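Local structure of 6-phosphogluconate dehydrogenase (Decarboxylating) (Geobacter metallireducens, 4E21) at residues V111-N116 and Q120-R125; W86-A91 and V139-G144; C153-G158 and H207-V212; R100-L105 and D127-Q132. The protein probably catalyses the oxidative decarboxylation of 6-phosphogluconate with reduction of NADP, a step of the pentose phosphate pathway. All coordinates share one frame; numbering follows the deposited sequence.

Contact 1 of 4, residues V111-N116 and Q120-R125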
loop_
_atom_site.group_PDB
_atom_site.type_symbol
_atom_site.label_atom_id
_atom_site.label_comp_id
_atom_site.label_asym_id
_atom_site.label_seq_id
_atom_site.Cartn_x
_atom_site.Cartn_y
_atom_site.Cartn_z
ATOM N N VAL B 111 11.371 -30.181 26.394
ATOM C CA VAL B 111 12.048 -28.891 26.259
ATOM C C VAL B 111 11.102 -27.902 25.572
ATOM O O VAL B 111 10.497 -28.194 24.539
ATOM C CB VAL B 111 13.377 -29.022 25.461
ATOM C CG1 VAL B 111 14.077 -27.657 25.289
ATOM C CG2 VAL B 111 14.305 -29.985 26.148
ATOM N N ILE B 112 10.944 -26.739 26.173
ATOM C CA ILE B 112 10.062 -25.732 25.626
ATOM C C ILE B 112 10.873 -24.536 25.148
ATOM O O ILE B 112 11.700 -24.021 25.900
ATOM C CB ILE B 112 9.062 -25.286 26.686
ATOM C CG1 ILE B 112 8.289 -26.512 27.189
ATOM C CG2 ILE B 112 8.132 -24.167 26.135
ATOM C CD1 ILE B 112 7.746 -26.343 28.569
ATOM N N ASP B 113 10.671 -24.121 23.901
ATOM C CA ASP B 113 11.252 -22.857 23.417
ATOM C C ASP B 113 10.148 -21.800 23.387
ATOM O O ASP B 113 9.202 -21.874 22.592
ATOM C CB ASP B 113 11.861 -23.022 22.033
ATOM C CG ASP B 113 12.438 -21.721 21.485
ATOM O OD1 ASP B 113 12.545 -20.739 22.240
ATOM O OD2 ASP B 113 12.798 -21.691 20.290
ATOM N N GLY B 114 10.249 -20.847 24.298
ATOM C CA GLY B 114 9.226 -19.849 24.481
ATOM C C GLY B 114 9.637 -18.511 23.911
ATOM O O GLY B 114 8.905 -17.539 24.026
ATOM N N GLY B 115 10.804 -18.462 23.283
ATOM C CA GLY B 115 11.300 -17.217 22.726
ATOM C C GLY B 115 10.770 -16.962 21.328
ATOM O O GLY B 115 9.809 -17.594 20.885
ATOM N N ASN B 116 11.420 -16.037 20.630
ATOM C CA ASN B 116 11.040 -15.647 19.280
ATOM C C ASN B 116 11.806 -16.403 18.203
ATOM O O ASN B 116 12.590 -15.825 17.465
ATOM C CB ASN B 116 11.257 -14.148 19.122
ATOM C CG ASN B 116 10.430 -13.350 20.102
ATOM O OD1 ASN B 116 9.201 -13.442 20.100
ATOM N ND2 ASN B 116 11.094 -12.567 20.955
ATOM N N GLN B 120 9.923 -22.561 11.257
ATOM C CA GLN B 120 10.637 -23.568 10.465
ATOM C C GLN B 120 11.808 -24.198 11.247
ATOM O O GLN B 120 12.135 -25.382 11.051
ATOM C CB GLN B 120 11.076 -23.030 9.102
ATOM C CG GLN B 120 9.917 -22.989 8.098
ATOM C CD GLN B 120 10.116 -22.013 6.922
ATOM O OE1 GLN B 120 11.245 -21.714 6.519
ATOM N NE2 GLN B 120 9.006 -21.534 6.361
ATOM N N ASP B 121 12.409 -23.417 12.145
ATOM C CA ASP B 121 13.432 -23.938 13.036
ATOM C C ASP B 121 12.851 -24.872 14.112
ATOM O O ASP B 121 13.519 -25.815 14.521
ATOM C CB ASP B 121 14.217 -22.809 13.715
ATOM C CG ASP B 121 15.064 -22.004 12.746
ATOM O OD1 ASP B 121 15.712 -22.596 11.857
ATOM O OD2 ASP B 121 15.102 -20.764 12.897
ATOM N N ASP B 122 11.634 -24.616 14.589
ATOM C CA ASP B 122 10.997 -25.537 15.540
ATOM C C ASP B 122 10.757 -26.897 14.903
ATOM O O ASP B 122 10.924 -27.948 15.548
ATOM C CB ASP B 122 9.652 -25.003 16.009
ATOM C CG ASP B 122 9.764 -23.677 16.729
ATOM O OD1 ASP B 122 10.668 -23.509 17.587
ATOM O OD2 ASP B 122 8.929 -22.808 16.442
ATOM N N ILE B 123 10.337 -26.878 13.640
ATOM C CA ILE B 123 10.117 -28.114 12.914
ATOM C C ILE B 123 11.394 -28.973 12.850
ATOM O O ILE B 123 11.352 -30.180 13.117
ATOM C CB ILE B 123 9.566 -27.869 11.514
ATOM C CG1 ILE B 123 8.139 -27.307 11.602
ATOM C CG2 ILE B 123 9.556 -29.169 10.723
ATOM C CD1 ILE B 123 7.609 -26.823 10.275
ATOM N N ARG B 124 12.523 -28.350 12.518
ATOM C CA ARG B 124 13.782 -29.076 12.441
ATOM C C ARG B 124 14.208 -29.536 13.834
ATOM O O ARG B 124 14.516 -30.715 14.055
ATOM C CB ARG B 124 14.876 -28.220 11.813
ATOM C CG ARG B 124 16.262 -28.713 12.176
ATOM C CD ARG B 124 17.365 -27.879 11.586
ATOM N NE ARG B 124 17.305 -26.480 11.996
ATOM C CZ ARG B 124 17.919 -25.985 13.062
ATOM N NH1 ARG B 124 18.634 -26.761 13.860
ATOM N NH2 ARG B 124 17.817 -24.701 13.328
ATOM N N ARG B 125 14.223 -28.595 14.772
ATOM C CA ARG B 125 14.625 -28.892 16.138
ATOM C C ARG B 125 13.776 -30.002 16.754
ATOM O O ARG B 125 14.298 -30.848 17.469
ATOM C CB ARG B 125 14.556 -27.630 16.999
ATOM C CG ARG B 125 15.697 -26.678 16.738
ATOM C CD ARG B 125 15.454 -25.335 17.383
ATOM N NE ARG B 125 16.458 -24.367 16.960
ATOM C CZ ARG B 125 16.291 -23.041 16.937
ATOM N NH1 ARG B 125 15.142 -22.482 17.309
ATOM N NH2 ARG B 125 17.292 -22.268 16.538
#

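Contact 2 of 4, residues W86-A91 and V139-G144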
loop_
_atom_site.group_PDB
_atom_site.type_symbol
_atom_site.label_atom_id
_atom_site.label_comp_id
_atom_site.label_asym_id
_atom_site.label_seq_id
_atom_site.Cartn_x
_atom_site.Cartn_y
_atom_site.Cartn_z
ATOM N N TRP B 86 12.296 -24.977 30.214
ATOM C CA TRP B 86 11.818 -23.822 29.452
ATOM C C TRP B 86 12.980 -22.923 29.020
ATOM O O TRP B 86 13.822 -22.554 29.848
ATOM C CB TRP B 86 10.830 -23.032 30.301
ATOM C CG TRP B 86 9.957 -22.080 29.539
ATOM C CD1 TRP B 86 10.352 -20.937 28.894
ATOM C CD2 TRP B 86 8.533 -22.161 29.373
ATOM N NE1 TRP B 86 9.264 -20.310 28.338
ATOM C CE2 TRP B 86 8.138 -21.041 28.610
ATOM C CE3 TRP B 86 7.557 -23.080 29.780
ATOM C CZ2 TRP B 86 6.813 -20.818 28.248
ATOM C CZ3 TRP B 86 6.245 -22.854 29.432
ATOM C CH2 TRP B 86 5.882 -21.731 28.670
ATOM N N LEU B 87 13.052 -22.602 27.725
ATOM C CA LEU B 87 14.072 -21.681 27.211
ATOM C C LEU B 87 13.467 -20.298 26.946
ATOM O O LEU B 87 12.435 -20.188 26.289
ATOM C CB LEU B 87 14.727 -22.209 25.926
ATOM C CG LEU B 87 15.312 -23.632 25.888
ATOM C CD1 LEU B 87 15.831 -23.972 24.502
ATOM C CD2 LEU B 87 16.441 -23.811 26.899
HETATM N N MSE B 88 14.105 -19.260 27.484
HETATM C CA MSE B 88 13.805 -17.865 27.157
HETATM C C MSE B 88 15.122 -17.182 26.803
HETATM O O MSE B 88 15.492 -16.171 27.404
HETATM C CB MSE B 88 13.148 -17.113 28.322
HETATM C CG MSE B 88 11.654 -17.332 28.503
HETATM SE SE MSE B 88 10.630 -17.322 26.829
HETATM C CE MSE B 88 9.022 -16.468 27.422
ATOM N N VAL B 89 15.835 -17.758 25.840
ATOM C CA VAL B 89 17.077 -17.175 25.346
ATOM C C VAL B 89 16.863 -16.503 23.977
ATOM O O VAL B 89 15.820 -16.684 23.346
ATOM C CB VAL B 89 18.190 -18.245 25.246
ATOM C CG1 VAL B 89 18.460 -18.844 26.607
ATOM C CG2 VAL B 89 17.807 -19.345 24.276
ATOM N N PRO B 90 17.839 -15.693 23.532
ATOM C CA PRO B 90 17.801 -15.194 22.156
ATOM C C PRO B 90 17.647 -16.313 21.142
ATOM O O PRO B 90 18.121 -17.430 21.368
ATOM C CB PRO B 90 19.164 -14.515 22.005
ATOM C CG PRO B 90 19.416 -13.948 23.363
ATOM C CD PRO B 90 18.840 -14.972 24.343
ATOM N N ALA B 91 16.975 -16.010 20.037
ATOM C CA ALA B 91 16.716 -16.984 18.991
ATOM C C ALA B 91 18.014 -17.596 18.495
ATOM O O ALA B 91 18.072 -18.783 18.130
ATOM C CB ALA B 91 15.964 -16.324 17.824
ATOM N N VAL B 139 6.445 -22.429 22.206
ATOM C CA VAL B 139 5.459 -21.542 22.791
ATOM C C VAL B 139 5.721 -20.115 22.341
ATOM O O VAL B 139 6.788 -19.561 22.590
ATOM C CB VAL B 139 5.415 -21.629 24.347
ATOM C CG1 VAL B 139 4.471 -20.575 24.924
ATOM C CG2 VAL B 139 4.967 -23.009 24.791
ATOM N N GLY B 140 4.761 -19.542 21.625
ATOM C CA GLY B 140 4.783 -18.125 21.346
ATOM C C GLY B 140 4.076 -17.458 22.503
ATOM O O GLY B 140 2.929 -17.788 22.818
ATOM N N THR B 141 4.759 -16.536 23.167
ATOM C CA THR B 141 4.152 -15.884 24.308
ATOM C C THR B 141 3.937 -14.408 23.997
ATOM O O THR B 141 4.771 -13.747 23.369
ATOM C CB THR B 141 4.949 -16.124 25.628
ATOM O OG1 THR B 141 5.628 -14.934 26.025
ATOM C CG2 THR B 141 5.948 -17.258 25.466
ATOM N N SER B 142 2.769 -13.907 24.362
ATOM C CA SER B 142 2.488 -12.502 24.165
ATOM C C SER B 142 2.139 -11.908 25.522
ATOM O O SER B 142 1.733 -12.631 26.439
ATOM C CB SER B 142 1.343 -12.326 23.171
ATOM O OG SER B 142 0.846 -10.992 23.229
ATOM N N GLY B 143 2.293 -10.595 25.661
ATOM C CA GLY B 143 1.873 -9.929 26.882
ATOM C C GLY B 143 3.009 -9.205 27.577
ATOM O O GLY B 143 2.773 -8.313 28.378
ATOM N N GLY B 144 4.243 -9.594 27.272
ATOM C CA GLY B 144 5.416 -8.869 27.737
ATOM C C GLY B 144 5.507 -8.636 29.239
ATOM O O GLY B 144 5.318 -9.554 30.037
#

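Contact 3 of 4, residues C153-G158 and H207-V212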
loop_
_atom_site.group_PDB
_atom_site.type_symbol
_atom_site.label_atom_id
_atom_site.label_comp_id
_atom_site.label_asym_id
_atom_site.label_seq_id
_atom_site.Cartn_x
_atom_site.Cartn_y
_atom_site.Cartn_z
ATOM N N CYS B 153 -0.561 -14.542 27.160
ATOM C CA CYS B 153 -1.264 -15.303 26.137
ATOM C C CYS B 153 -0.255 -16.276 25.530
ATOM O O CYS B 153 0.831 -15.867 25.151
ATOM C CB CYS B 153 -1.797 -14.375 25.049
ATOM S SG CYS B 153 -2.689 -15.285 23.798
ATOM N N LEU B 154 -0.621 -17.552 25.452
ATOM C CA LEU B 154 0.310 -18.624 25.061
ATOM C C LEU B 154 -0.198 -19.411 23.867
ATOM O O LEU B 154 -1.324 -19.937 23.867
ATOM C CB LEU B 154 0.548 -19.599 26.215
ATOM C CG LEU B 154 1.142 -18.999 27.485
ATOM C CD1 LEU B 154 1.406 -20.086 28.529
ATOM C CD2 LEU B 154 2.414 -18.257 27.165
HETATM N N MSE B 155 0.636 -19.477 22.845
HETATM C CA MSE B 155 0.291 -20.177 21.629
HETATM C C MSE B 155 1.289 -21.320 21.470
HETATM O O MSE B 155 2.502 -21.100 21.338
HETATM C CB MSE B 155 0.327 -19.200 20.450
HETATM C CG MSE B 155 -0.749 -18.093 20.546
HETATM SE SE MSE B 155 -0.071 -16.414 19.841
HETATM C CE MSE B 155 0.410 -15.507 21.508
ATOM N N ILE B 156 0.762 -22.545 21.506
ATOM C CA ILE B 156 1.558 -23.740 21.773
ATOM C C ILE B 156 1.525 -24.723 20.612
ATOM O O ILE B 156 0.449 -25.073 20.122
ATOM C CB ILE B 156 1.054 -24.425 23.057
ATOM C CG1 ILE B 156 0.892 -23.387 24.183
ATOM C CG2 ILE B 156 1.982 -25.570 23.469
ATOM C CD1 ILE B 156 -0.004 -23.848 25.346
ATOM N N GLY B 157 2.704 -25.132 20.148
ATOM C CA GLY B 157 2.813 -26.175 19.136
ATOM C C GLY B 157 3.611 -27.380 19.631
ATOM O O GLY B 157 4.525 -27.244 20.451
ATOM N N GLY B 158 3.285 -28.565 19.121
ATOM C CA GLY B 158 4.023 -29.772 19.469
ATOM C C GLY B 158 3.119 -30.954 19.751
ATOM O O GLY B 158 1.914 -30.865 19.534
ATOM N N HIS B 207 4.591 -20.935 17.349
ATOM C CA HIS B 207 5.391 -19.826 16.842
ATOM C C HIS B 207 4.821 -19.296 15.531
ATOM O O HIS B 207 4.954 -18.121 15.246
ATOM C CB HIS B 207 6.863 -20.210 16.659
ATOM C CG HIS B 207 7.635 -20.259 17.941
ATOM N ND1 HIS B 207 8.806 -20.969 18.081
ATOM C CD2 HIS B 207 7.400 -19.683 19.145
ATOM C CE1 HIS B 207 9.262 -20.832 19.311
ATOM N NE2 HIS B 207 8.427 -20.060 19.980
ATOM N N PHE B 208 4.184 -20.158 14.744
ATOM C CA PHE B 208 3.541 -19.696 13.516
ATOM C C PHE B 208 2.416 -18.706 13.855
ATOM O O PHE B 208 2.320 -17.619 13.280
ATOM C CB PHE B 208 2.985 -20.858 12.701
ATOM C CG PHE B 208 2.516 -20.463 11.320
ATOM C CD1 PHE B 208 1.323 -19.762 11.148
ATOM C CD2 PHE B 208 3.259 -20.798 10.197
ATOM C CE1 PHE B 208 0.886 -19.388 9.879
ATOM C CE2 PHE B 208 2.825 -20.428 8.915
ATOM C CZ PHE B 208 1.630 -19.719 8.763
ATOM N N VAL B 209 1.577 -19.079 14.808
ATOM C CA VAL B 209 0.488 -18.211 15.199
ATOM C C VAL B 209 0.977 -16.955 15.919
ATOM O O VAL B 209 0.407 -15.882 15.739
ATOM C CB VAL B 209 -0.586 -18.956 16.012
ATOM C CG1 VAL B 209 -1.644 -17.964 16.537
ATOM C CG2 VAL B 209 -1.243 -20.042 15.141
ATOM N N LYS B 210 2.028 -17.066 16.724
ATOM C CA LYS B 210 2.547 -15.888 17.427
ATOM C C LYS B 210 3.122 -14.872 16.428
ATOM O O LYS B 210 2.986 -13.656 16.594
ATOM C CB LYS B 210 3.608 -16.301 18.462
ATOM C CG LYS B 210 4.564 -15.191 18.855
ATOM C CD LYS B 210 3.930 -14.223 19.821
ATOM C CE LYS B 210 4.756 -12.948 19.956
ATOM N NZ LYS B 210 6.106 -13.233 20.484
HETATM N N MSE B 211 3.782 -15.392 15.402
HETATM C CA MSE B 211 4.333 -14.583 14.320
HETATM C C MSE B 211 3.254 -13.670 13.682
HETATM O O MSE B 211 3.461 -12.465 13.513
HETATM C CB MSE B 211 4.984 -15.532 13.294
HETATM C CG MSE B 211 5.149 -15.020 11.892
HETATM SE SE MSE B 211 5.898 -16.373 10.663
HETATM C CE MSE B 211 4.290 -17.374 10.198
ATOM N N VAL B 212 2.105 -14.256 13.358
ATOM C CA VAL B 212 1.035 -13.562 12.661
ATOM C C VAL B 212 0.372 -12.555 13.618
ATOM O O VAL B 212 0.046 -11.442 13.223
ATOM C CB VAL B 212 0.015 -14.572 12.098
ATOM C CG1 VAL B 212 -1.212 -13.865 11.476
ATOM C CG2 VAL B 212 0.692 -15.494 11.074
#

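Contact 4 of 4, residues R100-L105 and D127-Q132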
loop_
_atom_site.group_PDB
_atom_site.type_symbol
_atom_site.label_atom_id
_atom_site.label_comp_id
_atom_site.label_asym_id
_atom_site.label_seq_id
_atom_site.Cartn_x
_atom_site.Cartn_y
_atom_site.Cartn_z
ATOM N N ARG B 100 24.555 -28.161 23.616
ATOM C CA ARG B 100 25.198 -28.212 24.920
ATOM C C ARG B 100 24.450 -29.034 25.983
ATOM O O ARG B 100 25.073 -29.807 26.712
ATOM C CB ARG B 100 25.447 -26.787 25.449
ATOM C CG ARG B 100 26.320 -26.737 26.695
ATOM C CD ARG B 100 27.739 -27.316 26.411
ATOM N NE ARG B 100 28.394 -27.859 27.604
ATOM C CZ ARG B 100 28.922 -27.122 28.582
ATOM N NH1 ARG B 100 28.871 -25.790 28.533
ATOM N NH2 ARG B 100 29.498 -27.720 29.623
HETATM N N MSE B 101 23.134 -28.879 26.100
HETATM C CA MSE B 101 22.448 -29.568 27.186
HETATM C C MSE B 101 21.807 -30.933 26.861
HETATM O O MSE B 101 21.589 -31.744 27.769
HETATM C CB MSE B 101 21.428 -28.661 27.851
HETATM C CG MSE B 101 20.104 -28.718 27.212
HETATM SE SE MSE B 101 18.722 -27.868 28.276
HETATM C CE MSE B 101 17.656 -27.462 26.707
ATOM N N THR B 102 21.507 -31.185 25.590
ATOM C CA THR B 102 20.855 -32.431 25.190
ATOM C C THR B 102 21.578 -33.734 25.631
ATOM O O THR B 102 20.909 -34.707 26.007
ATOM C CB THR B 102 20.538 -32.432 23.674
ATOM O OG1 THR B 102 19.524 -31.455 23.417
ATOM C CG2 THR B 102 20.047 -33.796 23.199
ATOM N N PRO B 103 22.927 -33.757 25.595
ATOM C CA PRO B 103 23.676 -34.924 26.102
ATOM C C PRO B 103 23.447 -35.225 27.581
ATOM O O PRO B 103 23.706 -36.349 28.000
ATOM C CB PRO B 103 25.139 -34.536 25.870
ATOM C CG PRO B 103 25.088 -33.562 24.700
ATOM C CD PRO B 103 23.805 -32.789 24.907
ATOM N N LEU B 104 22.976 -34.248 28.354
ATOM C CA LEU B 104 22.628 -34.476 29.755
ATOM C C LEU B 104 21.153 -34.800 29.950
ATOM O O LEU B 104 20.741 -35.149 31.049
ATOM C CB LEU B 104 22.979 -33.276 30.643
ATOM C CG LEU B 104 24.430 -32.888 30.982
ATOM C CD1 LEU B 104 25.407 -33.960 30.549
ATOM C CD2 LEU B 104 24.789 -31.519 30.348
ATOM N N LEU B 105 20.350 -34.667 28.899
ATOM C CA LEU B 105 18.906 -34.884 29.036
ATOM C C LEU B 105 18.575 -36.353 28.772
ATOM O O LEU B 105 19.449 -37.142 28.400
ATOM C CB LEU B 105 18.095 -33.967 28.104
ATOM C CG LEU B 105 18.170 -32.449 28.333
ATOM C CD1 LEU B 105 17.322 -31.680 27.317
ATOM C CD2 LEU B 105 17.750 -32.085 29.742
ATOM N N ASP B 127 12.395 -32.461 15.392
ATOM C CA ASP B 127 12.795 -33.723 14.780
ATOM C C ASP B 127 14.092 -34.259 15.346
ATOM O O ASP B 127 14.237 -35.456 15.602
ATOM C CB ASP B 127 12.971 -33.546 13.285
ATOM C CG ASP B 127 11.721 -33.850 12.535
ATOM O OD1 ASP B 127 10.995 -34.765 12.991
ATOM O OD2 ASP B 127 11.462 -33.182 11.504
ATOM N N GLN B 128 15.049 -33.365 15.516
ATOM C CA GLN B 128 16.296 -33.755 16.109
ATOM C C GLN B 128 16.091 -34.326 17.514
ATOM O O GLN B 128 16.583 -35.401 17.826
ATOM C CB GLN B 128 17.245 -32.567 16.117
ATOM C CG GLN B 128 17.742 -32.223 14.729
ATOM C CD GLN B 128 18.593 -30.955 14.727
ATOM O OE1 GLN B 128 18.921 -30.402 15.795
ATOM N NE2 GLN B 128 18.959 -30.485 13.525
HETATM N N MSE B 129 15.355 -33.605 18.346
HETATM C CA MSE B 129 15.151 -33.978 19.730
HETATM C C MSE B 129 14.354 -35.277 19.851
HETATM O O MSE B 129 14.567 -36.044 20.788
HETATM C CB MSE B 129 14.405 -32.859 20.481
HETATM C CG MSE B 129 15.114 -31.526 20.490
HETATM SE SE MSE B 129 16.818 -31.648 21.417
HETATM C CE MSE B 129 16.122 -31.541 23.205
ATOM N N ARG B 130 13.418 -35.506 18.930
ATOM C CA ARG B 130 12.564 -36.676 19.033
ATOM C C ARG B 130 13.400 -37.932 18.828
ATOM O O ARG B 130 13.137 -38.975 19.425
ATOM C CB ARG B 130 11.435 -36.626 18.012
ATOM C CG ARG B 130 10.420 -37.748 18.204
ATOM C CD ARG B 130 9.387 -37.756 17.098
ATOM N NE ARG B 130 10.019 -37.462 15.813
ATOM C CZ ARG B 130 9.411 -37.568 14.635
ATOM N NH1 ARG B 130 8.145 -37.979 14.573
ATOM N NH2 ARG B 130 10.067 -37.268 13.515
ATOM N N ALA B 131 14.409 -37.821 17.974
ATOM C CA ALA B 131 15.350 -38.908 17.742
ATOM C C ALA B 131 16.056 -39.309 19.039
ATOM O O ALA B 131 16.695 -40.338 19.097
ATOM C CB ALA B 131 16.374 -38.510 16.682
ATOM N N GLN B 132 15.946 -38.495 20.082
ATOM C CA GLN B 132 16.543 -38.846 21.371
ATOM C C GLN B 132 15.485 -39.011 22.439
ATOM O O GLN B 132 15.782 -38.961 23.635
ATOM C CB GLN B 132 17.528 -37.788 21.813
ATOM C CG GLN B 132 18.579 -37.504 20.775
ATOM C CD GLN B 132 19.867 -37.034 21.396
ATOM O OE1 GLN B 132 20.244 -37.473 22.489
ATOM N NE2 GLN B 132 20.551 -36.117 20.709
#

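Contact 1 of 4, residues V111-N116 and Q120-R125
Asp113, the last residue of strand 110-113, reaches out to Asp122 and Arg125 on helix 119-130. Its CB points toward the helix, and with CG anti to the backbone N (chi1 178°) the carboxylate is carried toward the helix as well. There the two oxygens part ways. OD1 turns back on its own chain and accepts from Gly115 N at 3.1 Å, closing an Asx turn; the N-H arrives from above the carboxylate plane, 41° out of it. This bond ties the carboxylate to the loop that follows the strand. OD2 faces the helix and lies 3.9 Å from Arg125 NH1, a long salt bridge in which the carboxylate and guanidinium planes are inclined at 58°. The same OD2 is 3.9 Å from Asp122 OD1, so two acids stand close together, their repulsion probably eased by the arginine. Each charge has a closer partner elsewhere: Asp113 OD2 is hydrogen-bonded to Ser117 OG, Asp122 OD2 to His207 ND1, and Arg125 NE forms a salt bridge with Asp95. One face of the Arg125 guanidinium is further covered, off its centre, by Asp121 CB, 3.7 Å above the plane. The strand runs between 84-87 and 135-142 in the parallel part of the sheet, and the helix is the crossover of the beta-alpha-beta unit leading from 110-113 to 135-142. Arg125 also packs on Val94 and Leu98 of helix 94-101, linking the two helices.

Contact 2 of 4, residues W86-A91 and V139-G144
Trp86 holds CG anti to its main-chain nitrogen (chi1 -163°), which swings the indole out to Val139, while Met88, a selenomethionine, bends at chi2 (-43°) and again at chi3 to bring its methyl to Thr141. The six-membered part of the indole does the touching in the first pair. Trp86 CZ2 lies 4.1 Å from Val139 CG1, and Trp86 CH2 is 4.2 Å from Val139 CG2; both methyls come obliquely, from the same side of the indole, to its CZ2-CH2 corner. In the second pair the side chains meet tip to tip, Met88 CE standing 3.7 Å from Thr141 CG2 and slightly farther from the hydroxyl. Met88 also fits against Trp86, two residues earlier in the chain: SE sits in the plane of the indole, at its edge, 3.6 Å from Trp86 NE1. Both segments belong to the parallel part of a Rossmann-type sheet, but strand 110-113 runs between 84-87 and 135-142, and the CA atoms of Trp86 and Val139 are 9.5 Å apart. The long side chains therefore reach past the middle strand, with Gly114 O of the loop after it packed against both Met88 SE and Thr141 CG2. Phe170 of helix 167-173 lies against both Trp86 and Val139. Trp86 also touches Met27 of strand 24-28, the strand that leads into a glycine-rich turn consistent with dinucleotide binding.

Contact 3 of 4, residues C153-G158 and H207-V212
Strand 153-157 and helix 205-232 come closest at Met155 and Lys210, whose CA atoms are 6.4 Å apart, near enough for a single strand side chain to lie directly on the helix backbone. That side chain is Met155, a selenomethionine whose CB points toward the helix. Its chain is bent at chi2 (144°) and chi3 (-99°), so that SE comes down on the main chain at Lys210, with side-chain atoms of Val209 and Lys210 also against it: SE is 3.6 Å from Lys210 CA, 3.8 Å from Lys210 N and 3.9 Å from Lys210 CB. Val209 flanks the same group, its CG1 touching Met155 SE at 4.0 Å and Met155 CG at 4.1 Å, the two side chains crossing at about a right angle. The methyl rests against the aliphatic part of the lysine, with Met155 CE 4.1 Å from Lys210 CD. Of the lysine side chain, this aliphatic part makes the contact; its end leads away from the strand, to weak hydrogen bonds from NZ to Asn116 OD1 and Thr141 O. Trp269 of the second subunit packs on both Met155 and Val209, placing this apolar patch at a subunit boundary as well. A methylpentanediol, probably from the crystallisation liquor, is bound about 6 Å from the Lys210 side chain and may mark a pocket. The strand, antiparallel to 135-142, belongs to the NAD-binding region and the long helix to the C-terminal one, consistent with the two-domain build of this family, an NAD-binding domain joined to a helical C-terminal one.

Contact 4 of 4, residues R100-L105 and D127-Q132
Thr102 and Met129, a selenomethionine, meet through the threonine hydroxyl. OG1 of Thr102 is 3.4 Å from Met129 SE and equally near Met129 CE, the side chains running obliquely to each other. Met129 gets there by turning at every torsion, chi1 -60°, chi2 -63° and chi3 -80°, which curls its end from the flank of helix 119-130 onto the neighbouring turn. The hydroxyl is not spent on the selenium, for it hydrogen-bonds to the backbone oxygen of Leu98 one turn earlier. Thr102 also presents its methyl: CG2 lies 3.4 Å from Gln132 NE2 and 3.7 Å from Gln132 CD, so the extended glutamine lays its amide over the methyl at the exposed margin of the contact. Apolar packing adds a looser touch between Leu105 CD1 and Met129 CE at 4.3 Å, and both residues continue onto Val111 of strand 110-113 and onto Ile134. Backbone hydrogen bonds shape the first of the two segments. Leu104 N to Met101 O and Leu105 N to Thr102 O, each 2.9 Å, wind the 3-10 turn that puts Thr102 and Leu105 on the side facing Met129. The contact joins the last part of helix 94-101 and the turn after it to the last part of helix 119-130, neighbours packed on one face of the parallel sheet around Val111, as expected of consecutive crossover helices in a Rossmann-type domain.

Three of the contacts are enclosed one within another along the chain: contact 2 spans contact 4, which in turn spans contact 1, and contact 3 follows after them. Contacts 1, 2 and 3 lie along one mixed sheet, their centres about 10 Å apart, and all three touch the second subunit. Contact 4 lies farther out, about 13 Å from contact 1 and about 22 Å from contact 3, between centres; it shares helix 119-130 with contact 1, and both meet at Val111. Contacts 1, 2 and 4 thus shape the NAD-binding region, whereas contact 3 fastens that region's sheet to the long helix of the C-terminal region.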